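Local coordinates for TAF6 (Antonospora locustae, PDB 4ATG), which is probably a subunit of the general transcription factor TFIID, with a HEAT-repeat C-terminal domain thought to take part in Taf6-Taf9 complex formation, at residues F13-I16 with L17-K21; V102-D105 with V106-M109; K115-Y118 with D119-R123. All coordinates share one frame; numbering follows the deposited sequence.

Contact 1. Residues F13-I16 with L17-K21; sequences FDKI and LSMIK
Phe13 and Leu17 meet one turn apart on helix 7-20, the first helix of this all-helical HEAT-repeat domain. The contact is a CH-pi one: Leu17 CD1 stands over one face of the phenyl ring, 3.8 Å from the Phe13 ring centroid and nearer the CE2-CZ side than the middle. Phe13 CG lies anti to the backbone N (chi1 174°), which swings the ring forward along the helix to its leucine neighbour. Both side chains also reach Phe45 of helix 42-55, so a serine in place of Phe13 would probably leave Leu17 CD1 without its aromatic face and open a gap against that helix.

The apolar side continues with Ile16, whose CD1 lies 4.2 Å from Met19 SD; these two residues pack on helix 25-34.

The backbone bonds change character toward the helix end. Leu17 N donates almost straight to Phe13 O (170°), and Ser18 N to Asp14 O. Met19 N then favours Ile16 O at 3.0 Å, coming from above the carbonyl plane, while its bond to Lys15 O is weak.

On the polar side, Ser18 OG sits between its own N and C (chi1 80°) and donates to Lys15 O at 2.6 Å. The same Ser18 OG accepts from a water 2.6 Å away, and that water accepts from Lys15 NZ at 2.8 Å.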
loop_
_atom_site.group_PDB
_atom_site.type_symbol
_atom_site.label_atom_id
_atom_site.label_comp_id
_atom_site.label_asym_id
_atom_site.label_seq_id
_atom_site.Cartn_x
_atom_site.Cartn_y
_atom_site.Cartn_z
ATOM N N PHE A 13 15.090 -1.475 17.309
ATOM C CA PHE A 13 14.766 -1.807 15.919
ATOM C C PHE A 13 14.545 -3.322 15.827
ATOM O O PHE A 13 13.493 -3.754 15.345
ATOM C CB PHE A 13 15.915 -1.367 15.009
ATOM C CG PHE A 13 15.735 -1.796 13.567
ATOM C CD1 PHE A 13 14.843 -1.130 12.733
ATOM C CD2 PHE A 13 16.484 -2.837 13.039
ATOM C CE1 PHE A 13 14.669 -1.534 11.411
ATOM C CE2 PHE A 13 16.328 -3.221 11.707
ATOM C CZ PHE A 13 15.431 -2.565 10.902
ATOM N N ASP A 14 15.524 -4.123 16.286
ATOM C CA ASP A 14 15.407 -5.586 16.259
ATOM C C ASP A 14 14.209 -6.056 17.071
ATOM O O ASP A 14 13.520 -6.986 16.638
ATOM C CB ASP A 14 16.690 -6.272 16.739
ATOM C CG ASP A 14 17.891 -6.089 15.809
ATOM O OD1 ASP A 14 17.682 -5.742 14.599
ATOM O OD2 ASP A 14 19.018 -6.313 16.265
ATOM N N LYS A 15 13.930 -5.404 18.226
ATOM C CA LYS A 15 12.797 -5.800 19.098
ATOM C C LYS A 15 11.454 -5.618 18.371
ATOM O O LYS A 15 10.643 -6.534 18.350
ATOM C CB LYS A 15 12.787 -4.994 20.413
ATOM C CG LYS A 15 11.673 -5.425 21.360
ATOM C CD LYS A 15 11.961 -6.855 21.832
ATOM C CE LYS A 15 10.847 -7.467 22.594
ATOM N NZ LYS A 15 11.189 -8.886 22.969
ATOM N N ILE A 16 11.237 -4.456 17.756
ATOM C CA ILE A 16 9.996 -4.180 17.020
ATOM C C ILE A 16 9.796 -5.206 15.912
ATOM O O ILE A 16 8.692 -5.733 15.745
ATOM C CB ILE A 16 9.989 -2.725 16.460
ATOM C CG1 ILE A 16 9.941 -1.678 17.622
ATOM C CG2 ILE A 16 8.829 -2.522 15.440
ATOM C CD1 ILE A 16 8.701 -1.711 18.583
ATOM N N LEU A 17 10.839 -5.443 15.127
ATOM C CA LEU A 17 10.743 -6.400 14.015
ATOM C C LEU A 17 10.385 -7.802 14.511
ATOM O O LEU A 17 9.529 -8.464 13.916
ATOM C CB LEU A 17 12.024 -6.399 13.180
ATOM C CG LEU A 17 12.375 -5.046 12.478
ATOM C CD1 LEU A 17 13.480 -5.248 11.534
ATOM C CD2 LEU A 17 11.166 -4.360 11.827
ATOM N N SER A 18 10.946 -8.202 15.651
ATOM C CA SER A 18 10.686 -9.513 16.253
ATOM C C SER A 18 9.231 -9.651 16.722
ATOM O O SER A 18 8.768 -10.781 16.917
ATOM C CB SER A 18 11.612 -9.753 17.439
ATOM O OG SER A 18 11.130 -9.074 18.592
ATOM N N MET A 19 8.542 -8.522 16.956
ATOM C CA MET A 19 7.140 -8.487 17.416
ATOM C C MET A 19 6.121 -8.622 16.266
ATOM O O MET A 19 4.982 -8.939 16.522
ATOM C CB MET A 19 6.873 -7.198 18.228
ATOM C CG MET A 19 7.650 -7.168 19.585
ATOM S SD MET A 19 7.877 -5.491 20.243
ATOM C CE MET A 19 6.280 -5.222 20.961
ATOM N N ILE A 20 6.532 -8.393 15.002
ATOM C CA ILE A 20 5.607 -8.478 13.855
ATOM C C ILE A 20 4.910 -9.830 13.797
ATOM O O ILE A 20 3.678 -9.885 13.705
ATOM C CB ILE A 20 6.323 -8.111 12.517
ATOM C CG1 ILE A 20 6.826 -6.661 12.536
ATOM C CG2 ILE A 20 5.415 -8.414 11.265
ATOM C CD1 ILE A 20 7.741 -6.260 11.320
ATOM N N LYS A 21 5.689 -10.924 13.909
ATOM C CA LYS A 21 5.144 -12.283 13.869
ATOM C C LYS A 21 5.025 -12.810 15.290
ATOM O O LYS A 21 5.736 -13.735 15.672
ATOM C CB LYS A 21 6.028 -13.210 13.010
ATOM C CG LYS A 21 6.063 -12.857 11.533
ATOM C CD LYS A 21 6.766 -13.949 10.748
ATOM C CE LYS A 21 7.258 -13.462 9.412
ATOM N NZ LYS A 21 7.831 -14.578 8.601
HETATM O O HOH W 1 9.960 -10.074 20.734
#

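Contact 2. Residues V102-D105 with V106-M109; sequences VDDD and VRKM
Asp103 and Val106 meet in a local, N-capped turn at the start of helix 104-121, near the middle of the HEAT-repeat domain. Asp103 is the N-cap residue: its OD1 accepts from Asp105 N at 3.1 Å, met from above the carboxylate plane. Asp103 turns CG away from its own N (chi1 -159°), and the carboxylate stands beside the open end of the helix, where OD1 can take up an amide that has no earlier helical carbonyl to bind. Its negative charge would also suit the positive end of the helix dipole.

The same residue supplies a backbone acceptor, Asp103 O, to Val106 N, a bent bond (136°) whose donor stands well out of the carbonyl plane. Regular helical pairing follows, Lys108 N to Asp104 O and Met109 N to Asp105 O. Asp103 CB also touches Val106 CG2 at 3.9 Å, and Val106 goes on to pack against Leu63 of helix 60-75.

On another side of the turn, Asp104 and Arg107 carry opposite charges without pairing directly; Asp104 OD1 stays 4.4 Å from Arg107 NE. Each has firmer partners elsewhere. Asp104 OD2 makes a salt bridge to Lys184, while Arg107 sends NH2 to the carbonyls of Ile101 and Gly98 and NH1 to that of Val96, thereby tying the helix start to the end of helix 85-97 and the chain leading out of it. Between the two side chains lies a water in the guanidinium plane, accepting from Arg107 NE at 2.7 Å and donating to Asp104 OD1 at 2.7 Å.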
loop_
_atom_site.group_PDB
_atom_site.type_symbol
_atom_site.label_atom_id
_atom_site.label_comp_id
_atom_site.label_asym_id
_atom_site.label_seq_id
_atom_site.Cartn_x
_atom_site.Cartn_y
_atom_site.Cartn_z
ATOM N N VAL A 102 -3.545 -13.837 -2.093
ATOM C CA VAL A 102 -4.812 -14.554 -2.228
ATOM C C VAL A 102 -5.983 -13.898 -1.497
ATOM O O VAL A 102 -7.133 -14.202 -1.810
ATOM C CB VAL A 102 -4.710 -16.088 -1.961
ATOM C CG1 VAL A 102 -3.856 -16.781 -3.020
ATOM C CG2 VAL A 102 -4.187 -16.393 -0.560
ATOM N N ASP A 103 -5.696 -12.973 -0.557
ATOM C CA ASP A 103 -6.721 -12.322 0.243
ATOM C C ASP A 103 -7.110 -10.942 -0.311
ATOM O O ASP A 103 -6.272 -10.049 -0.349
ATOM C CB ASP A 103 -6.221 -12.205 1.700
ATOM C CG ASP A 103 -7.301 -12.028 2.752
ATOM O OD1 ASP A 103 -8.403 -11.564 2.401
ATOM O OD2 ASP A 103 -7.031 -12.321 3.933
ATOM N N ASP A 104 -8.397 -10.755 -0.682
ATOM C CA ASP A 104 -8.911 -9.468 -1.186
ATOM C C ASP A 104 -8.832 -8.371 -0.130
ATOM O O ASP A 104 -8.689 -7.205 -0.482
ATOM C CB ASP A 104 -10.369 -9.597 -1.662
ATOM C CG ASP A 104 -10.539 -10.266 -3.011
ATOM O OD1 ASP A 104 -9.526 -10.413 -3.741
ATOM O OD2 ASP A 104 -11.681 -10.595 -3.360
ATOM N N ASP A 105 -8.974 -8.739 1.153
ATOM C CA ASP A 105 -8.910 -7.792 2.272
ATOM C C ASP A 105 -7.532 -7.124 2.371
ATOM O O ASP A 105 -7.443 -5.966 2.785
ATOM C CB ASP A 105 -9.246 -8.496 3.595
ATOM C CG ASP A 105 -10.717 -8.815 3.768
ATOM O OD1 ASP A 105 -11.544 -8.248 3.012
ATOM O OD2 ASP A 105 -11.048 -9.601 4.682
ATOM N N VAL A 106 -6.472 -7.843 1.997
ATOM C CA VAL A 106 -5.107 -7.283 2.001
ATOM C C VAL A 106 -5.025 -6.191 0.936
ATOM O O VAL A 106 -4.528 -5.104 1.196
ATOM C CB VAL A 106 -4.020 -8.373 1.778
ATOM C CG1 VAL A 106 -2.641 -7.746 1.523
ATOM C CG2 VAL A 106 -3.970 -9.336 2.956
ATOM N N ARG A 107 -5.520 -6.494 -0.257
ATOM C CA ARG A 107 -5.490 -5.569 -1.385
ATOM C C ARG A 107 -6.249 -4.293 -1.053
ATOM O O ARG A 107 -5.750 -3.201 -1.310
ATOM C CB ARG A 107 -6.100 -6.216 -2.624
ATOM C CG ARG A 107 -5.358 -7.465 -3.081
ATOM C CD ARG A 107 -6.017 -8.056 -4.316
ATOM N NE ARG A 107 -5.390 -9.322 -4.702
ATOM C CZ ARG A 107 -4.270 -9.430 -5.409
ATOM N NH1 ARG A 107 -3.639 -8.348 -5.840
ATOM N NH2 ARG A 107 -3.769 -10.622 -5.683
ATOM N N LYS A 108 -7.440 -4.436 -0.486
ATOM C CA LYS A 108 -8.274 -3.294 -0.124
ATOM C C LYS A 108 -7.650 -2.484 1.000
ATOM O O LYS A 108 -7.705 -1.246 0.949
ATOM C CB LYS A 108 -9.669 -3.756 0.287
ATOM C CG LYS A 108 -10.474 -4.310 -0.880
ATOM C CD LYS A 108 -11.793 -4.849 -0.361
ATOM C CE LYS A 108 -12.690 -5.227 -1.490
ATOM N NZ LYS A 108 -13.796 -6.102 -1.022
ATOM N N MET A 109 -7.082 -3.166 2.027
ATOM C CA MET A 109 -6.466 -2.486 3.174
ATOM C C MET A 109 -5.296 -1.629 2.697
ATOM O O MET A 109 -5.180 -0.476 3.096
ATOM C CB MET A 109 -5.966 -3.502 4.207
ATOM C CG MET A 109 -5.353 -2.852 5.414
ATOM S SD MET A 109 -4.530 -4.072 6.449
ATOM C CE MET A 109 -3.996 -3.057 7.776
HETATM O O HOH W 2 -6.998 -11.354 -3.911
#

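Contact 3. Residues K115-Y118 with D119-R123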
loop_
_atom_site.group_PDB
_atom_site.type_symbol
_atom_site.label_atom_id
_atom_site.label_comp_id
_atom_site.label_asym_id
_atom_site.label_seq_id
_atom_site.Cartn_x
_atom_site.Cartn_y
_atom_site.Cartn_z
ATOM N N LYS A 115 -4.720 5.538 -0.721
ATOM C CA LYS A 115 -5.672 6.660 -0.815
ATOM C C LYS A 115 -5.323 7.758 0.191
ATOM O O LYS A 115 -5.339 8.932 -0.148
ATOM C CB LYS A 115 -7.119 6.196 -0.611
ATOM C CG LYS A 115 -8.098 7.387 -0.451
ATOM C CD LYS A 115 -9.538 6.958 -0.256
ATOM C CE LYS A 115 -10.452 8.153 0.001
ATOM N NZ LYS A 115 -10.236 9.239 -1.003
ATOM N N TYR A 116 -4.990 7.380 1.403
ATOM C CA TYR A 116 -4.622 8.357 2.439
ATOM C C TYR A 116 -3.413 9.178 1.970
ATOM O O TYR A 116 -3.391 10.403 2.149
ATOM C CB TYR A 116 -4.271 7.635 3.747
ATOM C CG TYR A 116 -3.956 8.607 4.861
ATOM C CD1 TYR A 116 -4.965 9.127 5.658
ATOM C CD2 TYR A 116 -2.652 9.068 5.068
ATOM C CE1 TYR A 116 -4.689 10.055 6.662
ATOM C CE2 TYR A 116 -2.361 9.978 6.087
ATOM C CZ TYR A 116 -3.390 10.481 6.868
ATOM O OH TYR A 116 -3.144 11.361 7.890
ATOM N N ILE A 117 -2.424 8.513 1.390
ATOM C CA ILE A 117 -1.208 9.199 0.894
ATOM C C ILE A 117 -1.586 10.110 -0.258
ATOM O O ILE A 117 -1.187 11.270 -0.284
ATOM C CB ILE A 117 -0.135 8.161 0.490
ATOM C CG1 ILE A 117 0.373 7.397 1.736
ATOM C CG2 ILE A 117 1.044 8.838 -0.278
ATOM C CD1 ILE A 117 1.286 6.144 1.397
ATOM N N TYR A 118 -2.383 9.582 -1.192
ATOM C CA TYR A 118 -2.863 10.344 -2.342
ATOM C C TYR A 118 -3.578 11.611 -1.859
ATOM O O TYR A 118 -3.254 12.718 -2.307
ATOM C CB TYR A 118 -3.801 9.466 -3.195
ATOM C CG TYR A 118 -4.263 10.110 -4.477
ATOM C CD1 TYR A 118 -3.558 9.924 -5.666
ATOM C CD2 TYR A 118 -5.485 10.774 -4.546
ATOM C CE1 TYR A 118 -4.023 10.448 -6.875
ATOM C CE2 TYR A 118 -5.945 11.326 -5.746
ATOM C CZ TYR A 118 -5.216 11.148 -6.907
ATOM O OH TYR A 118 -5.676 11.671 -8.093
ATOM N N ASP A 119 -4.551 11.455 -0.969
ATOM C CA ASP A 119 -5.316 12.598 -0.460
ATOM C C ASP A 119 -4.469 13.598 0.323
ATOM O O ASP A 119 -4.701 14.802 0.226
ATOM C CB ASP A 119 -6.465 12.115 0.427
ATOM C CG ASP A 119 -7.622 11.457 -0.331
ATOM O OD1 ASP A 119 -7.722 11.659 -1.546
ATOM O OD2 ASP A 119 -8.477 10.837 0.320
ATOM N N THR A 120 -3.519 13.106 1.109
ATOM C CA THR A 120 -2.719 13.976 1.978
ATOM C C THR A 120 -1.605 14.714 1.240
ATOM O O THR A 120 -1.292 15.864 1.586
ATOM C CB THR A 120 -2.171 13.142 3.157
ATOM O OG1 THR A 120 -3.271 12.525 3.825
ATOM C CG2 THR A 120 -1.362 13.973 4.181
ATOM N N TYR A 121 -0.936 14.018 0.317
ATOM C CA TYR A 121 0.295 14.515 -0.326
ATOM C C TYR A 121 0.313 14.819 -1.800
ATOM O O TYR A 121 1.311 15.407 -2.254
ATOM C CB TYR A 121 1.425 13.495 -0.025
ATOM C CG TYR A 121 1.695 13.338 1.452
ATOM C CD1 TYR A 121 2.386 14.316 2.162
ATOM C CD2 TYR A 121 1.251 12.213 2.149
ATOM C CE1 TYR A 121 2.644 14.174 3.524
ATOM C CE2 TYR A 121 1.501 12.064 3.517
ATOM C CZ TYR A 121 2.190 13.053 4.200
ATOM O OH TYR A 121 2.437 12.931 5.555
ATOM N N SER A 122 -0.727 14.439 -2.586
ATOM C CA SER A 122 -0.686 14.682 -4.030
ATOM C C SER A 122 -0.574 16.156 -4.403
ATOM O O SER A 122 0.016 16.466 -5.445
ATOM C CB SER A 122 -1.861 14.020 -4.751
ATOM O OG SER A 122 -3.095 14.595 -4.356
ATOM N N ARG A 123 -1.125 17.072 -3.571
ATOM C CA ARG A 123 -1.022 18.518 -3.916
ATOM C C ARG A 123 0.332 19.112 -3.519
ATOM O O ARG A 123 0.717 20.178 -4.017
ATOM C CB ARG A 123 -2.169 19.339 -3.305
ATOM C CG ARG A 123 -3.543 18.997 -3.880
ATOM C CD ARG A 123 -4.607 19.948 -3.373
ATOM N NE ARG A 123 -5.953 19.500 -3.739
ATOM C CZ ARG A 123 -6.762 18.812 -2.940
ATOM N NH1 ARG A 123 -6.376 18.484 -1.713
ATOM N NH2 ARG A 123 -7.966 18.449 -3.359
#
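Lys115 and Asp119 lean across each other one turn apart on helix 104-121, on the side toward the end of helix 147-160. The lysine runs extended as far as CE and then bends at its last torsion (chi4 49°), bringing NZ to Asp119 OD2 at 2.7 Å in a salt bridge. NZ arrives on the syn side of that oxygen, close to the carboxylate plane; it also donates to the carbonyl of Ile159, so the ammonium joins the two helices. The other oxygen, Asp119 OD1, lies in the plane of the Tyr118 ring at its edge, 3.8 Å from Tyr118 CD2, with ring and carboxylate planes 62° apart.

Thr120 turns its hydroxyl over a face of the Tyr116 ring, OG1 standing 3.5 Å above the plane and toward the rim. That hydroxyl donates to Tyr116 O at 2.7 Å, and Thr120 N binds the same oxygen from the opposite face of the carbonyl plane. The far end of the tyrosine is held by Lys75, which meets Tyr116 OH.

Tyr121 is turned differently: Ile117 CG2 touches its CD2 at 4.2 Å, and Ile117 O lies near the ring's edge. Both residues pack on Leu128 of the next helix.

Farther along, Ser122 N donates to Tyr118 O at 3.1 Å; Ser122 OG can also reach that oxygen, but the residue has two modelled positions and this bond is doubtful. A threonine hydroxyl returned to the carbonyl four residues back, as at Thr120, is a familiar feature of alpha-helices, here toward the C-terminal part of a HEAT-domain helix.

How the contacts relate
Along the chain the three contacts come in series, all within the TAF6 HEAT-repeat domain. Contact 1 belongs to helix 7-20 at the N-terminal end, its centre about 23 Å from that of contact 2 and about 28 Å from that of contact 3. Contacts 2 and 3 share helix 104-121, one at its start and the other in its last turns; their centres are about 20 Å apart, on opposite sides of the chain's centre. No two contacts touch, yet side chains from all three meet helix 60-75, which thus joins the N-terminal helix to the central helix 104-121 in the stacked HEAT-type array.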